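Local coordinates for LPP20 lipofamily protein (Helicobacter pylori R046Wa, PDB 4KZS), which is a secreted protein of unknown function, possibly linked to the outer membrane and the Tol-Pal system, built around a three-helix bundle, at residues Glu30-Lys35 with Tyr95-Arg100; Lys179-Phe184 with Leu212-Asn217. All blocks are in the same frame, centred on the assembly; numbering follows the deposited sequence.

Interaction 1 (Glu30-Lys35 with Tyr95-Arg100)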
loop_
_atom_site.group_PDB
_atom_site.type_symbol
_atom_site.label_atom_id
_atom_site.label_comp_id
_atom_site.label_asym_id
_atom_site.label_seq_id
_atom_site.Cartn_x
_atom_site.Cartn_y
_atom_site.Cartn_z
ATOM N N GLU A 30 -14.365 22.901 15.060
ATOM C CA GLU A 30 -13.623 21.977 14.211
ATOM C C GLU A 30 -13.675 20.573 14.789
ATOM O O GLU A 30 -13.987 19.603 14.079
ATOM C CB GLU A 30 -12.176 22.441 14.029
ATOM C CG GLU A 30 -11.235 21.435 13.345
ATOM C CD GLU A 30 -11.520 21.195 11.857
ATOM O OE1 GLU A 30 -10.829 20.336 11.251
ATOM O OE2 GLU A 30 -12.419 21.863 11.291
ATOM N N ALA A 31 -13.377 20.452 16.070
ATOM C CA ALA A 31 -13.423 19.124 16.719
ATOM C C ALA A 31 -14.821 18.520 16.586
ATOM O O ALA A 31 -14.985 17.286 16.499
ATOM C CB ALA A 31 -13.038 19.222 18.179
ATOM N N SER A 32 -15.828 19.393 16.552
ATOM C CA SER A 32 -17.174 18.908 16.447
ATOM C C SER A 32 -17.347 18.277 15.071
ATOM O O SER A 32 -17.653 17.074 14.980
ATOM C CB SER A 32 -18.163 20.042 16.715
ATOM O OG SER A 32 -19.482 19.587 16.579
ATOM N N LYS A 33 -17.111 19.082 14.020
ATOM C CA LYS A 33 -17.034 18.591 12.635
ATOM C C LYS A 33 -16.344 17.237 12.565
ATOM O O LYS A 33 -16.954 16.249 12.088
ATOM C CB LYS A 33 -16.366 19.617 11.709
ATOM C CG LYS A 33 -17.275 20.804 11.412
ATOM C CD LYS A 33 -16.758 21.788 10.354
ATOM C CE LYS A 33 -17.089 23.248 10.791
ATOM N NZ LYS A 33 -16.866 24.376 9.818
ATOM N N GLN A 34 -15.120 17.148 13.103
ATOM C CA GLN A 34 -14.406 15.865 13.044
ATOM C C GLN A 34 -15.112 14.728 13.757
ATOM O O GLN A 34 -15.162 13.619 13.209
ATOM C CB GLN A 34 -12.970 15.954 13.504
ATOM C CG GLN A 34 -12.113 16.934 12.698
ATOM C CD GLN A 34 -12.133 16.729 11.165
ATOM O OE1 GLN A 34 -12.207 15.596 10.642
ATOM N NE2 GLN A 34 -12.040 17.842 10.439
ATOM N N LYS A 35 -15.692 14.981 14.937
ATOM C CA LYS A 35 -16.330 13.867 15.698
ATOM C C LYS A 35 -17.542 13.448 14.838
ATOM O O LYS A 35 -17.829 12.269 14.733
ATOM C CB LYS A 35 -16.637 14.200 17.207
ATOM C CG LYS A 35 -17.275 13.096 18.131
ATOM C CD LYS A 35 -18.117 13.616 19.380
ATOM C CE LYS A 35 -19.206 12.639 19.968
ATOM N NZ LYS A 35 -20.252 13.050 21.006
ATOM N N TYR A 95 -19.734 22.505 21.218
ATOM C CA TYR A 95 -20.227 22.599 19.861
ATOM C C TYR A 95 -20.835 21.272 19.443
ATOM O O TYR A 95 -20.446 20.184 19.949
ATOM C CB TYR A 95 -19.100 23.001 18.935
ATOM C CG TYR A 95 -18.424 24.271 19.367
ATOM C CD1 TYR A 95 -17.667 24.331 20.556
ATOM C CD2 TYR A 95 -18.538 25.430 18.585
ATOM C CE1 TYR A 95 -17.059 25.529 20.953
ATOM C CE2 TYR A 95 -17.938 26.628 18.963
ATOM C CZ TYR A 95 -17.205 26.670 20.136
ATOM O OH TYR A 95 -16.644 27.879 20.450
ATOM N N TYR A 96 -21.799 21.363 18.537
ATOM C CA TYR A 96 -22.452 20.176 18.021
ATOM C C TYR A 96 -22.526 20.361 16.529
ATOM O O TYR A 96 -22.790 21.476 16.034
ATOM C CB TYR A 96 -23.866 20.042 18.620
ATOM C CG TYR A 96 -24.743 18.986 17.974
ATOM C CD1 TYR A 96 -24.757 17.682 18.436
ATOM C CD2 TYR A 96 -25.597 19.307 16.913
ATOM C CE1 TYR A 96 -25.580 16.723 17.850
ATOM C CE2 TYR A 96 -26.427 18.348 16.337
ATOM C CZ TYR A 96 -26.398 17.075 16.814
ATOM O OH TYR A 96 -27.194 16.157 16.241
ATOM N N THR A 97 -22.304 19.268 15.808
ATOM C CA THR A 97 -22.347 19.249 14.336
ATOM C C THR A 97 -23.065 17.954 13.947
ATOM O O THR A 97 -22.863 16.852 14.564
ATOM C CB THR A 97 -20.925 19.277 13.728
ATOM O OG1 THR A 97 -20.232 20.464 14.145
ATOM C CG2 THR A 97 -20.959 19.312 12.226
ATOM N N ARG A 98 -23.947 18.057 12.968
ATOM C CA ARG A 98 -24.485 16.831 12.431
ATOM C C ARG A 98 -24.370 16.880 10.897
ATOM O O ARG A 98 -24.534 17.930 10.309
ATOM C CB ARG A 98 -25.903 16.713 12.914
ATOM C CG ARG A 98 -26.684 15.542 12.367
ATOM C CD ARG A 98 -28.069 16.145 12.187
ATOM N NE ARG A 98 -29.035 15.220 12.687
ATOM C CZ ARG A 98 -30.329 15.336 12.521
ATOM N NH1 ARG A 98 -30.856 16.393 11.920
ATOM N NH2 ARG A 98 -31.085 14.392 13.014
ATOM N N VAL A 99 -24.058 15.747 10.282
ATOM C CA VAL A 99 -23.704 15.676 8.889
ATOM C C VAL A 99 -24.421 14.508 8.331
ATOM O O VAL A 99 -24.862 13.650 9.057
ATOM C CB VAL A 99 -22.216 15.403 8.650
ATOM C CG1 VAL A 99 -21.381 16.530 9.174
ATOM C CG2 VAL A 99 -21.793 14.175 9.396
ATOM N N ARG A 100 -24.610 14.522 7.020
ATOM C CA ARG A 100 -25.227 13.418 6.327
ATOM C C ARG A 100 -24.696 13.323 4.925
ATOM O O ARG A 100 -24.017 14.257 4.408
ATOM C CB ARG A 100 -26.713 13.625 6.279
ATOM C CG ARG A 100 -27.116 14.838 5.475
ATOM C CD ARG A 100 -28.621 14.909 5.428
ATOM N NE ARG A 100 -29.075 15.884 4.436
ATOM C CZ ARG A 100 -30.342 15.963 4.009
ATOM N NH1 ARG A 100 -31.285 15.167 4.495
ATOM N NH2 ARG A 100 -30.680 16.851 3.116
#
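Ser32 and Thr97 join a helix to the sheet it packs on: helix 29-53 lies over the middle strand, 94-102, of a three-stranded antiparallel sheet. The short segment axes approach to 7.0 Å at a crossing angle of -36°; the contact buries 193 Å² in all. Its centre is the serine side chain, whose CB points at the strand. That carbon, Ser32 CB, rests 3.8 Å from Tyr95 CB, while the tyrosine ring turns away from the helix. One bond further out, OG stands anti to the serine backbone N (chi1 178°), a torsion that carries the hydroxyl onto the strand. There Ser32 OG and Thr97 OG1 share a hydrogen bond of 2.7 Å, in which either hydroxyl could be the donor. Ser32 OG also has a weak hydrogen bond to the carbonyl of Gly24 in edge strand 19-26, the residue that pairs through its backbone with Thr97; the buried hydroxyl thus has partners on two strands. The backbone N of Thr97 is close to the serine oxygen as well, but the angle is too poor for a bond. Beyond the hydroxyl pair, the threonine methyl meets the lysine: Thr97 CG2 lies 4.0 Å from Lys33 CA and, at the near end of the lysine side chain, 4.1 Å from Lys33 CG.

Interaction 2 (Lys179-Phe184 with Leu212-Asn217)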
loop_
_atom_site.group_PDB
_atom_site.type_symbol
_atom_site.label_atom_id
_atom_site.label_comp_id
_atom_site.label_asym_id
_atom_site.label_seq_id
_atom_site.Cartn_x
_atom_site.Cartn_y
_atom_site.Cartn_z
ATOM N N LYS A 179 11.313 -10.772 -8.903
ATOM C CA LYS A 179 12.548 -11.313 -9.412
ATOM C C LYS A 179 13.473 -10.162 -9.764
ATOM O O LYS A 179 13.128 -9.320 -10.596
ATOM C CB LYS A 179 12.257 -12.182 -10.644
ATOM C CG LYS A 179 11.667 -13.591 -10.387
ATOM C CD LYS A 179 10.609 -13.909 -11.435
ATOM C CE LYS A 179 10.119 -15.334 -11.397
ATOM N NZ LYS A 179 10.970 -16.162 -12.281
ATOM N N VAL A 180 14.612 -10.092 -9.084
ATOM C CA VAL A 180 15.711 -9.260 -9.534
ATOM C C VAL A 180 17.047 -9.988 -9.440
ATOM O O VAL A 180 17.334 -10.643 -8.428
ATOM C CB VAL A 180 15.759 -7.939 -8.774
ATOM C CG1 VAL A 180 14.367 -7.334 -8.775
ATOM C CG2 VAL A 180 16.284 -8.109 -7.346
ATOM N N GLN A 181 17.843 -9.878 -10.507
ATOM C CA GLN A 181 19.207 -10.435 -10.558
ATOM C C GLN A 181 20.104 -9.859 -9.473
ATOM O O GLN A 181 20.069 -8.670 -9.216
ATOM C CB GLN A 181 19.835 -10.184 -11.928
ATOM C CG GLN A 181 21.107 -10.970 -12.206
ATOM C CD GLN A 181 21.375 -11.090 -13.693
ATOM O OE1 GLN A 181 21.389 -10.087 -14.416
ATOM N NE2 GLN A 181 21.590 -12.317 -14.161
ATOM N N ILE A 182 20.893 -10.710 -8.830
ATOM C CA ILE A 182 21.770 -10.265 -7.762
ATOM C C ILE A 182 23.206 -10.688 -8.063
ATOM O O ILE A 182 23.555 -11.862 -7.961
ATOM C CB ILE A 182 21.307 -10.773 -6.383
ATOM C CG1 ILE A 182 19.961 -10.144 -6.014
ATOM C CG2 ILE A 182 22.354 -10.476 -5.316
ATOM C CD1 ILE A 182 19.408 -10.590 -4.670
ATOM N N THR A 183 24.025 -9.710 -8.443
ATOM C CA THR A 183 25.432 -9.912 -8.784
ATOM C C THR A 183 26.357 -9.690 -7.582
ATOM O O THR A 183 26.055 -8.902 -6.679
ATOM C CB THR A 183 25.839 -8.986 -9.957
ATOM O OG1 THR A 183 24.887 -9.120 -11.023
ATOM C CG2 THR A 183 27.226 -9.323 -10.501
ATOM N N PHE A 184 27.477 -10.404 -7.583
ATOM C CA PHE A 184 28.566 -10.135 -6.659
ATOM C C PHE A 184 29.941 -9.931 -7.348
ATOM O O PHE A 184 30.065 -10.054 -8.573
ATOM C CB PHE A 184 28.621 -11.249 -5.635
ATOM C CG PHE A 184 27.643 -11.091 -4.509
ATOM C CD1 PHE A 184 26.274 -11.116 -4.741
ATOM C CD2 PHE A 184 28.103 -10.964 -3.192
ATOM C CE1 PHE A 184 25.381 -10.991 -3.679
ATOM C CE2 PHE A 184 27.222 -10.850 -2.124
ATOM C CZ PHE A 184 25.856 -10.857 -2.370
ATOM N N LEU A 212 15.551 -7.218 -16.577
ATOM C CA LEU A 212 14.983 -6.902 -15.251
ATOM C C LEU A 212 16.025 -6.320 -14.294
ATOM O O LEU A 212 17.207 -6.594 -14.442
ATOM C CB LEU A 212 14.343 -8.148 -14.612
ATOM C CG LEU A 212 15.114 -9.458 -14.395
ATOM C CD1 LEU A 212 16.107 -9.348 -13.242
ATOM C CD2 LEU A 212 14.130 -10.588 -14.139
ATOM N N TYR A 213 15.585 -5.564 -13.288
ATOM C CA TYR A 213 16.497 -4.798 -12.405
ATOM C C TYR A 213 17.641 -5.621 -11.836
ATOM O O TYR A 213 17.427 -6.747 -11.368
ATOM C CB TYR A 213 15.734 -4.212 -11.205
ATOM C CG TYR A 213 14.838 -3.055 -11.539
ATOM C CD1 TYR A 213 13.966 -3.132 -12.618
ATOM C CD2 TYR A 213 14.858 -1.880 -10.787
ATOM C CE1 TYR A 213 13.139 -2.082 -12.951
ATOM C CE2 TYR A 213 14.011 -0.822 -11.104
ATOM C CZ TYR A 213 13.160 -0.942 -12.197
ATOM O OH TYR A 213 12.311 0.042 -12.599
ATOM N N GLN A 214 18.833 -5.035 -11.809
ATOM C CA GLN A 214 19.980 -5.685 -11.184
ATOM C C GLN A 214 20.405 -5.039 -9.849
ATOM O O GLN A 214 20.051 -3.916 -9.571
ATOM C CB GLN A 214 21.131 -5.697 -12.177
ATOM C CG GLN A 214 22.412 -6.331 -11.674
ATOM C CD GLN A 214 23.447 -6.422 -12.772
ATOM O OE1 GLN A 214 23.813 -5.415 -13.373
ATOM N NE2 GLN A 214 23.906 -7.633 -13.055
ATOM N N ILE A 215 21.157 -5.756 -9.026
ATOM C CA ILE A 215 21.719 -5.179 -7.821
ATOM C C ILE A 215 23.098 -5.800 -7.713
ATOM O O ILE A 215 23.224 -6.967 -7.349
ATOM C CB ILE A 215 20.880 -5.465 -6.554
ATOM C CG1 ILE A 215 19.439 -4.980 -6.726
ATOM C CG2 ILE A 215 21.487 -4.783 -5.347
ATOM C CD1 ILE A 215 18.516 -5.269 -5.548
ATOM N N LYS A 216 24.113 -5.013 -8.076
ATOM C CA LYS A 216 25.519 -5.369 -7.908
ATOM C C LYS A 216 25.940 -5.237 -6.438
ATOM O O LYS A 216 25.310 -4.564 -5.624
ATOM C CB LYS A 216 26.398 -4.535 -8.844
ATOM C CG LYS A 216 25.925 -4.555 -10.301
ATOM C CD LYS A 216 27.020 -4.187 -11.307
ATOM C CE LYS A 216 26.414 -3.798 -12.663
ATOM N NZ LYS A 216 27.390 -3.701 -13.788
ATOM N N ASN A 217 26.976 -5.963 -6.085
ATOM C CA ASN A 217 27.465 -5.954 -4.730
ATOM C C ASN A 217 28.973 -6.069 -4.760
ATOM O O ASN A 217 29.569 -6.548 -5.737
ATOM C CB ASN A 217 26.891 -7.107 -3.902
ATOM C CG ASN A 217 25.492 -6.834 -3.402
ATOM O OD1 ASN A 217 25.298 -6.466 -2.232
ATOM N ND2 ASN A 217 24.500 -7.054 -4.265
#
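The carbonyl oxygen of Ile215 is gripped by two donors. Thr183 N gives Ile215 O a hydrogen bond of 3.1 Å with an N-H...O angle of 144°, reaching it from above the carbonyl plane, and Asn217 ND2 adds a weak bond from within its own segment. Asn217 ND2 also bonds weakly to Thr183 O at 3.4 Å, so it links acceptors on both segments, while Asn217 OD1 is hydrogen-bonded to Ser223 OG. Further back, the main chain of Gln181 straddles Gln214: its N bonds weakly to Tyr213 O, and Gln181 O receives Ile215 N at 3.1 Å, again weakly. Bonding to the residues on either side of the facing one is the signature of parallel strands, here central strand 179-182 and edge strand 214-215 of a three-stranded parallel sheet. Ile182 and Ile215 project from one face, where both touch Tyr200 of helix 190-200. On the other face the extended Gln214 chain brings Gln214 NE2 within 2.7 Å of Thr183 OG1, although at 115° the bond is weak. Leu212 CD1 packs 3.7 Å from Val180 CA. At the C-terminal end of the two segments, the Asn217 amide stacks on the Phe184 ring with the planes 12° apart, and Asn217 CB makes a CH-pi contact 3.9 Å from the ring centroid, almost on the normal.

The two contacts come in series along the chain: interaction 1 is complete by residue 100, and interaction 2 opens at residue 179. Their centres are 53 Å apart, on opposite sides of the chain's centre, and their nearest atoms are about 37 Å apart, so neither touches the other. They share no sheet or helix. Interaction 1 joins helix 29-53 to an antiparallel sheet in the LPP20 lipoprotein region; interaction 2 pairs strands of a parallel sheet in the C-terminal region, which is probably related to the TolB N-terminal domain. Helices 103-121, 135-157 and 165-172 intervene in sequence. This separation is consistent with an elongated protein that carries a separate helix-and-sheet unit toward each end.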